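Local coordinates for protein Tni2 (Pseudomonas fluorescens, PDB 6B12) that probably acts as an immunity protein that binds and neutralises the partner toxin Tne2 of a type VI secretion system, at residues E6-D11 and V34-W39; V59-H64 and I139-G144; Q102-I107 and F126-D131. All blocks are in the same frame, centred on the assembly; numbering follows the deposited sequence.

In the fold
From the N terminus, contact 1 comes first: strand 5-9 is paired with strand 34-41, closing a loop that carries strand 14-16 and helix 21-26, and this edge of the fold meets the other protein of the complex. Further on, contact 2 opens in the turn between strands 54-58 and 64-70 and closes only at the turn after strand 134-140, so it joins the four-stranded sheet to the C-terminal five-stranded one. Contact 3 is nested inside that long loop and pairs the two arms of the hairpin 102-112/121-128. Contacts 2 and 3 share the C-terminal sheet, while contacts 1 and 3, with centres 29 Å apart, lie on opposite sides of the chain's centre.

Contact 1 of 3, residues E6-D11 and V34-W39; sequences ERIRED and VVEARW
E6 faces R38 and I8 faces E36 as hydrogen-bonded pairs of two antiparallel strands, 6-9 and 34-39, whose short axes approach to 4.7 Å with 151° between their directions. E6 and R38 exchange both backbone bonds, and I8 N donates to E36 O. One residue further the register slips: V35 N donates to I8 O at 2.9 Å, E36 N reaches the same oxygen only weakly, and V35 and E36 together oppose I8, a classic beta bulge. On the face carrying E6, I8, E36 and R38, the side chains of E6 and R38 run side by side. E6 OE1 accepts a hydrogen bond from R38 NH2 in a nearly straight salt bridge of 2.8 Å, lying close to the guanidinium plane although the carboxylate is turned 58° from it. A bend at chi3 (72°) turns the R38 head group back across I8, so that CD1 of I8 sits over the centre of one guanidinium face, 3.8 Å from CZ. The same methyl touches the chain of E36, at 3.7 Å from CG. A water bridges E6 OE1 and R38 NE by weak bonds. The opposite face belongs to R7 and A37; there R7 CB packs against V34 CG1 at 3.8 Å, while R7 NH1 bonds a polar side chain of the other protein chain. R9 still faces V34 as a non-hydrogen-bonded pair beyond the bulge, but its side chain turns away and grips D11 side-on, NE to OD1 and NH2 to OD2, with S30 O as a further partner of NH1. The R38 guanidinium thus has its charge met at an edge and its flat side laid on hydrocarbon. Because D16 brings a second carboxylate close to E6, that arginine probably also eases the crowding of negative charge there.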
# COMPACT_ATOMS: atom_id res chain seq x y z
N GLU C 6 -3.05 4.63 19.13
CA GLU C 6 -1.95 5.53 18.81
C GLU C 6 -0.81 4.71 18.23
O GLU C 6 -0.54 3.60 18.68
CB GLU C 6 -1.48 6.32 20.06
CG GLU C 6 -2.50 7.37 20.42
CD GLU C 6 -2.13 8.26 21.62
OE1 GLU C 6 -1.34 7.84 22.49
OE2 GLU C 6 -2.68 9.36 21.69
N ARG C 7 -0.16 5.26 17.21
CA ARG C 7 1.00 4.64 16.60
C ARG C 7 2.20 5.53 16.87
O ARG C 7 2.13 6.74 16.64
CB ARG C 7 0.78 4.46 15.10
CG ARG C 7 -0.14 3.30 14.78
CD ARG C 7 -0.73 3.49 13.41
NE ARG C 7 -1.73 4.55 13.42
CZ ARG C 7 -2.05 5.30 12.37
NH1 ARG C 7 -1.44 5.13 11.21
NH2 ARG C 7 -3.02 6.22 12.47
N ILE C 8 3.28 4.96 17.37
CA ILE C 8 4.42 5.74 17.82
C ILE C 8 5.56 5.48 16.84
O ILE C 8 5.98 4.34 16.65
CB ILE C 8 4.83 5.41 19.27
CG1 ILE C 8 3.67 5.72 20.26
CG2 ILE C 8 5.98 6.29 19.69
CD1 ILE C 8 2.80 4.53 20.53
N ARG C 9 6.01 6.54 16.19
CA ARG C 9 7.12 6.42 15.24
C ARG C 9 8.45 6.20 15.97
O ARG C 9 8.60 6.50 17.16
CB ARG C 9 7.21 7.69 14.40
CG ARG C 9 6.02 7.87 13.45
CD ARG C 9 5.81 9.34 13.05
NE ARG C 9 7.03 10.10 12.75
CZ ARG C 9 7.36 10.57 11.54
NH1 ARG C 9 6.57 10.33 10.50
NH2 ARG C 9 8.47 11.27 11.37
N GLU C 10 9.44 5.68 15.23
CA GLU C 10 10.76 5.51 15.83
C GLU C 10 11.30 6.82 16.38
O GLU C 10 12.09 6.81 17.34
CB GLU C 10 11.73 4.94 14.79
CG GLU C 10 13.13 4.64 15.33
CD GLU C 10 14.07 4.19 14.22
OE1 GLU C 10 14.37 2.98 14.15
OE2 GLU C 10 14.49 5.05 13.42
N ASP C 11 10.91 7.96 15.80
CA ASP C 11 11.39 9.24 16.31
C ASP C 11 10.53 9.80 17.44
O ASP C 11 10.80 10.91 17.90
CB ASP C 11 11.51 10.29 15.19
CG ASP C 11 10.17 10.64 14.53
OD1 ASP C 11 9.09 10.17 14.96
OD2 ASP C 11 10.21 11.39 13.52
N VAL C 34 6.97 3.03 12.12
CA VAL C 34 6.20 2.95 13.35
C VAL C 34 6.69 1.73 14.11
O VAL C 34 6.74 0.62 13.56
CB VAL C 34 4.70 2.84 13.04
CG1 VAL C 34 3.87 2.44 14.30
CG2 VAL C 34 4.23 4.16 12.46
N VAL C 35 7.10 1.94 15.36
CA VAL C 35 7.63 0.85 16.17
C VAL C 35 6.66 0.39 17.25
O VAL C 35 6.93 -0.62 17.90
CB VAL C 35 8.98 1.24 16.81
CG1 VAL C 35 10.03 1.49 15.69
CG2 VAL C 35 8.84 2.47 17.71
N GLU C 36 5.57 1.12 17.49
CA GLU C 36 4.63 0.69 18.52
C GLU C 36 3.21 1.10 18.13
O GLU C 36 3.01 2.20 17.61
CB GLU C 36 4.96 1.27 19.89
CG GLU C 36 3.84 0.98 20.91
CD GLU C 36 4.21 1.32 22.32
OE1 GLU C 36 5.38 1.65 22.55
OE2 GLU C 36 3.30 1.26 23.18
N ALA C 37 2.26 0.19 18.35
CA ALA C 37 0.83 0.50 18.32
C ALA C 37 0.29 0.26 19.71
O ALA C 37 0.57 -0.78 20.31
CB ALA C 37 0.09 -0.35 17.30
N ARG C 38 -0.45 1.23 20.24
CA ARG C 38 -0.95 1.17 21.60
C ARG C 38 -2.42 1.54 21.59
O ARG C 38 -2.86 2.36 20.78
CB ARG C 38 -0.12 2.14 22.48
CG ARG C 38 -0.62 2.49 23.84
CD ARG C 38 0.37 3.49 24.48
NE ARG C 38 0.31 4.84 23.88
CZ ARG C 38 1.32 5.70 23.85
NH1 ARG C 38 2.51 5.37 24.35
NH2 ARG C 38 1.16 6.89 23.30
N TRP C 39 -3.20 0.92 22.48
CA TRP C 39 -4.64 1.23 22.53
C TRP C 39 -5.20 0.86 23.89
O TRP C 39 -4.57 0.15 24.68
CB TRP C 39 -5.42 0.50 21.42
CG TRP C 39 -5.42 -1.03 21.56
CD1 TRP C 39 -6.40 -1.81 22.12
CD2 TRP C 39 -4.39 -1.94 21.12
NE1 TRP C 39 -6.05 -3.14 22.06
CE2 TRP C 39 -4.81 -3.25 21.46
CE3 TRP C 39 -3.14 -1.77 20.50
CZ2 TRP C 39 -4.05 -4.38 21.19
CZ3 TRP C 39 -2.38 -2.90 20.23
CH2 TRP C 39 -2.83 -4.18 20.57
O HOH W 1 -3.05 5.35 23.78

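Contact 2 of 3, residues V59-H64 and I139-G144; sequences VPDRQH and IDASTG
H64 and A141 meet face to carbonyl: the imidazole turns one face to the backbone oxygen of A141, which stands 3.2 Å above the ring plane and is shifted toward the rim on the NE2 side. NE2 and A141 O are also 3.2 Å apart, but the oxygen lies above the ring and the angle is wrong for a hydrogen bond, so the pair is a polar contact over a face. The methyl of A141 approaches the inner part of the same side chain, with CB 3.7 Å from H64 CG. It also touches V59, whose CG1 lies 3.8 Å from A141 CB, so ring and valine both rest on it from directions roughly at right angles. D61, at the ring edge, helps to fix the tilt of the imidazole: ND1 donates to OD2 at 2.8 Å, nearly in the ring plane and on the syn side of the carboxylate. With chi1 at -61°, CG of H64 lies anti to its carbonyl carbon, a setting that carries ND1 to D61. The other oxygen, D61 OD1, accepts from Q63 N at 2.9 Å, approached from above the carboxylate plane, and weakly from H64 N. On the partner turn, D140 OD1 receives S142 N and S142 OG (2.6 Å) from one face of its plane, and S120 OG bonds the same atom. Both aspartates accept from the backbone nitrogen two residues on and form Asx turns. The first accompanies a type I turn from V59 to R62, between strands 54-58 and 64-70; the second belongs to the link between strands 134-140 and 145-152. The contact is therefore one of turn against turn, where connections of two antiparallel sheets pack together, with F122 and V82 lining the A141 methyl.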
# COMPACT_ATOMS: atom_id res chain seq x y z
N VAL C 59 -9.47 -2.59 12.85
CA VAL C 59 -10.53 -3.10 11.98
C VAL C 59 -11.82 -2.36 12.30
O VAL C 59 -12.03 -1.97 13.46
CB VAL C 59 -10.67 -4.62 12.18
CG1 VAL C 59 -11.76 -5.23 11.30
CG2 VAL C 59 -9.29 -5.31 11.94
N PRO C 60 -12.69 -2.05 11.33
CA PRO C 60 -13.83 -1.18 11.64
C PRO C 60 -14.80 -1.76 12.66
O PRO C 60 -15.60 -0.98 13.21
CB PRO C 60 -14.49 -0.96 10.28
CG PRO C 60 -13.31 -1.07 9.32
CD PRO C 60 -12.53 -2.22 9.88
N ASP C 61 -14.70 -3.04 13.02
CA ASP C 61 -15.51 -3.57 14.11
C ASP C 61 -15.03 -3.09 15.49
O ASP C 61 -15.71 -3.38 16.48
CB ASP C 61 -15.58 -5.11 14.05
CG ASP C 61 -14.23 -5.80 14.27
OD1 ASP C 61 -13.26 -5.17 14.71
OD2 ASP C 61 -14.15 -7.01 13.97
N ARG C 62 -13.91 -2.36 15.54
CA ARG C 62 -13.33 -1.81 16.77
C ARG C 62 -13.06 -2.87 17.81
O ARG C 62 -13.03 -2.58 19.02
CB ARG C 62 -14.20 -0.70 17.37
CG ARG C 62 -14.62 0.37 16.40
CD ARG C 62 -13.45 1.11 15.84
NE ARG C 62 -12.67 1.79 16.87
CZ ARG C 62 -11.61 2.55 16.60
NH1 ARG C 62 -11.25 2.72 15.33
NH2 ARG C 62 -10.92 3.12 17.58
N GLN C 63 -12.81 -4.11 17.39
CA GLN C 63 -12.47 -5.14 18.37
C GLN C 63 -11.40 -6.08 17.83
O GLN C 63 -11.13 -7.12 18.46
CB GLN C 63 -13.73 -5.90 18.81
CG GLN C 63 -14.57 -6.54 17.69
CD GLN C 63 -15.99 -6.76 18.19
OE1 GLN C 63 -16.27 -7.72 18.90
NE2 GLN C 63 -16.88 -5.84 17.84
N HIS C 64 -10.80 -5.73 16.71
CA HIS C 64 -9.60 -6.38 16.22
C HIS C 64 -8.66 -5.32 15.68
O HIS C 64 -9.08 -4.25 15.22
CB HIS C 64 -9.92 -7.39 15.11
CG HIS C 64 -10.83 -8.49 15.55
ND1 HIS C 64 -12.20 -8.45 15.38
CD2 HIS C 64 -10.56 -9.66 16.17
CE1 HIS C 64 -12.73 -9.56 15.85
NE2 HIS C 64 -11.76 -10.31 16.35
N ILE C 139 -10.32 -9.75 4.29
CA ILE C 139 -10.14 -10.68 5.40
C ILE C 139 -11.20 -10.37 6.46
O ILE C 139 -11.41 -9.21 6.80
CB ILE C 139 -8.72 -10.55 5.99
CG1 ILE C 139 -7.69 -10.94 4.91
CG2 ILE C 139 -8.54 -11.43 7.24
CD1 ILE C 139 -6.33 -10.25 5.08
N ASP C 140 -11.87 -11.41 6.96
CA ASP C 140 -12.86 -11.26 8.04
C ASP C 140 -12.13 -11.39 9.36
O ASP C 140 -11.75 -12.50 9.77
CB ASP C 140 -13.94 -12.34 7.90
CG ASP C 140 -15.03 -12.23 8.95
OD1 ASP C 140 -14.98 -11.31 9.81
OD2 ASP C 140 -15.95 -13.07 8.88
N ALA C 141 -11.93 -10.27 10.05
CA ALA C 141 -11.23 -10.33 11.33
C ALA C 141 -12.00 -11.10 12.39
O ALA C 141 -11.39 -11.52 13.38
CB ALA C 141 -10.94 -8.92 11.89
N SER C 142 -13.32 -11.23 12.26
CA SER C 142 -14.07 -11.95 13.28
C SER C 142 -13.81 -13.45 13.23
O SER C 142 -14.08 -14.15 14.22
CB SER C 142 -15.57 -11.65 13.16
OG SER C 142 -16.11 -12.25 12.00
N THR C 143 -13.27 -13.97 12.13
CA THR C 143 -12.94 -15.37 12.02
C THR C 143 -11.48 -15.61 11.73
O THR C 143 -11.01 -16.74 11.91
CB THR C 143 -13.75 -16.03 10.90
OG1 THR C 143 -13.40 -15.42 9.65
CG2 THR C 143 -15.24 -15.85 11.18
N GLY C 144 -10.76 -14.58 11.30
CA GLY C 144 -9.38 -14.75 10.94
C GLY C 144 -9.18 -15.37 9.58
O GLY C 144 -8.06 -15.78 9.26

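Contact 3 of 3, residues Q102-I107 and F126-D131; sequences QLEAGI and FSRQRD
The guanidinium of R130 presents its edge to E104, whose OE2 lies almost in its plane, and one face to R128 NE. Reciprocally, R130 NH2 lies 3.2 Å above the centre of the R128 guanidinium, whose edge is occupied by D131. E104 OE2 is gripped by two nitrogens of R130 from the same face of the carboxylate, R130 NE at 2.9 Å and R130 NH2 at 3.3 Å, with the two planes 42° apart. A bend at chi2 (-79°) folds E104 so that its carboxyl carbon also rests on CD of R128 (3.7 Å). Such a cluster of two arginines between E104 and D131 shares its charges, and probably keeps the buried E104 ionised. Two waters complete it, one joining E104 OE1, A105 O and R130 N. The F126 ring has E104 O at its edge and brings CZ to 3.3 Å from G106 CA, an approach helped by the glycine's lack of a side chain. Beyond it, I107 and S127 exchange both backbone bonds, and Q129 N donates to A105 O at 2.8 Å. The pairing joins the hairpin arms 102-112 and 121-128 within the five-stranded sheet. E104 and R128 reach I99 of strand 96-99, F126 meets Y108 edge-to-face, and V137 and F135 of strand 134-140 pack against F126 and R128, respectively.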
# COMPACT_ATOMS: atom_id res chain seq x y z
N GLN C 102 -3.20 -22.26 -8.52
CA GLN C 102 -1.80 -22.39 -8.16
C GLN C 102 -1.58 -21.84 -6.76
O GLN C 102 -2.13 -20.79 -6.42
CB GLN C 102 -0.91 -21.64 -9.16
CG GLN C 102 -1.11 -22.09 -10.60
CD GLN C 102 -0.66 -23.51 -10.83
OE1 GLN C 102 0.49 -23.86 -10.56
NE2 GLN C 102 -1.57 -24.35 -11.30
N LEU C 103 -0.77 -22.53 -5.96
CA LEU C 103 -0.39 -22.01 -4.65
C LEU C 103 0.71 -20.96 -4.83
O LEU C 103 1.80 -21.27 -5.32
CB LEU C 103 0.06 -23.16 -3.76
CG LEU C 103 0.16 -23.01 -2.24
CD1 LEU C 103 -1.10 -22.36 -1.67
CD2 LEU C 103 0.37 -24.40 -1.65
N GLU C 104 0.41 -19.70 -4.48
CA GLU C 104 1.29 -18.57 -4.76
C GLU C 104 1.78 -17.95 -3.47
O GLU C 104 0.98 -17.43 -2.68
CB GLU C 104 0.57 -17.51 -5.60
CG GLU C 104 0.10 -18.03 -6.93
CD GLU C 104 1.22 -18.12 -7.95
OE1 GLU C 104 2.41 -17.90 -7.58
OE2 GLU C 104 0.92 -18.40 -9.12
N ALA C 105 3.11 -17.95 -3.28
CA ALA C 105 3.67 -17.20 -2.16
C ALA C 105 3.64 -15.70 -2.44
O ALA C 105 3.63 -15.25 -3.58
CB ALA C 105 5.11 -17.64 -1.88
N GLY C 106 3.66 -14.92 -1.37
CA GLY C 106 3.67 -13.48 -1.56
C GLY C 106 3.87 -12.77 -0.24
O GLY C 106 4.16 -13.39 0.79
N ILE C 107 3.74 -11.44 -0.29
CA ILE C 107 4.00 -10.60 0.88
C ILE C 107 2.88 -9.57 1.00
O ILE C 107 2.63 -8.82 0.05
CB ILE C 107 5.37 -9.88 0.80
CG1 ILE C 107 6.51 -10.88 0.58
CG2 ILE C 107 5.66 -9.07 2.09
CD1 ILE C 107 7.84 -10.19 0.31
N PHE C 126 -1.60 -7.51 -1.39
CA PHE C 126 -0.71 -8.67 -1.39
C PHE C 126 0.11 -8.63 -2.68
O PHE C 126 -0.46 -8.49 -3.76
CB PHE C 126 -1.56 -9.94 -1.32
CG PHE C 126 -0.83 -11.25 -1.51
CD1 PHE C 126 -0.32 -11.95 -0.42
CD2 PHE C 126 -0.77 -11.85 -2.76
CE1 PHE C 126 0.29 -13.18 -0.60
CE2 PHE C 126 -0.16 -13.09 -2.94
CZ PHE C 126 0.37 -13.75 -1.87
N SER C 127 1.44 -8.70 -2.55
CA SER C 127 2.34 -8.72 -3.69
C SER C 127 2.75 -10.17 -3.95
O SER C 127 3.46 -10.77 -3.14
CB SER C 127 3.57 -7.85 -3.43
OG SER C 127 4.38 -7.77 -4.61
N ARG C 128 2.30 -10.71 -5.09
CA ARG C 128 2.61 -12.10 -5.43
C ARG C 128 4.10 -12.24 -5.73
O ARG C 128 4.66 -11.47 -6.49
CB ARG C 128 1.78 -12.53 -6.65
CG ARG C 128 2.03 -13.95 -7.11
CD ARG C 128 0.91 -14.42 -8.02
NE ARG C 128 0.88 -13.72 -9.31
CZ ARG C 128 -0.07 -13.89 -10.23
NH1 ARG C 128 -1.09 -14.72 -9.99
NH2 ARG C 128 -0.02 -13.20 -11.36
N GLN C 129 4.75 -13.21 -5.09
CA GLN C 129 6.21 -13.24 -5.11
C GLN C 129 6.75 -13.43 -6.52
O GLN C 129 7.77 -12.82 -6.89
CB GLN C 129 6.70 -14.35 -4.18
CG GLN C 129 8.20 -14.57 -4.20
CD GLN C 129 8.56 -15.97 -3.73
OE1 GLN C 129 8.42 -16.29 -2.55
NE2 GLN C 129 9.00 -16.82 -4.65
N ARG C 130 6.08 -14.24 -7.35
CA ARG C 130 6.74 -14.65 -8.58
C ARG C 130 6.78 -13.54 -9.62
O ARG C 130 7.70 -13.51 -10.45
CB ARG C 130 6.05 -15.90 -9.15
CG ARG C 130 4.86 -15.66 -10.02
CD ARG C 130 4.39 -16.98 -10.64
NE ARG C 130 2.94 -17.03 -10.76
CZ ARG C 130 2.27 -16.49 -11.77
NH1 ARG C 130 2.94 -15.89 -12.75
NH2 ARG C 130 0.95 -16.57 -11.81
N ASP C 131 5.84 -12.59 -9.58
CA ASP C 131 5.81 -11.54 -10.58
C ASP C 131 5.47 -10.17 -10.02
O ASP C 131 5.32 -9.22 -10.80
CB ASP C 131 4.81 -11.88 -11.71
CG ASP C 131 3.37 -12.01 -11.21
OD1 ASP C 131 3.11 -11.94 -9.99
OD2 ASP C 131 2.49 -12.18 -12.07
O HOH W 2 4.16 -16.36 -6.12
O HOH W 3 -1.49 -17.95 -9.99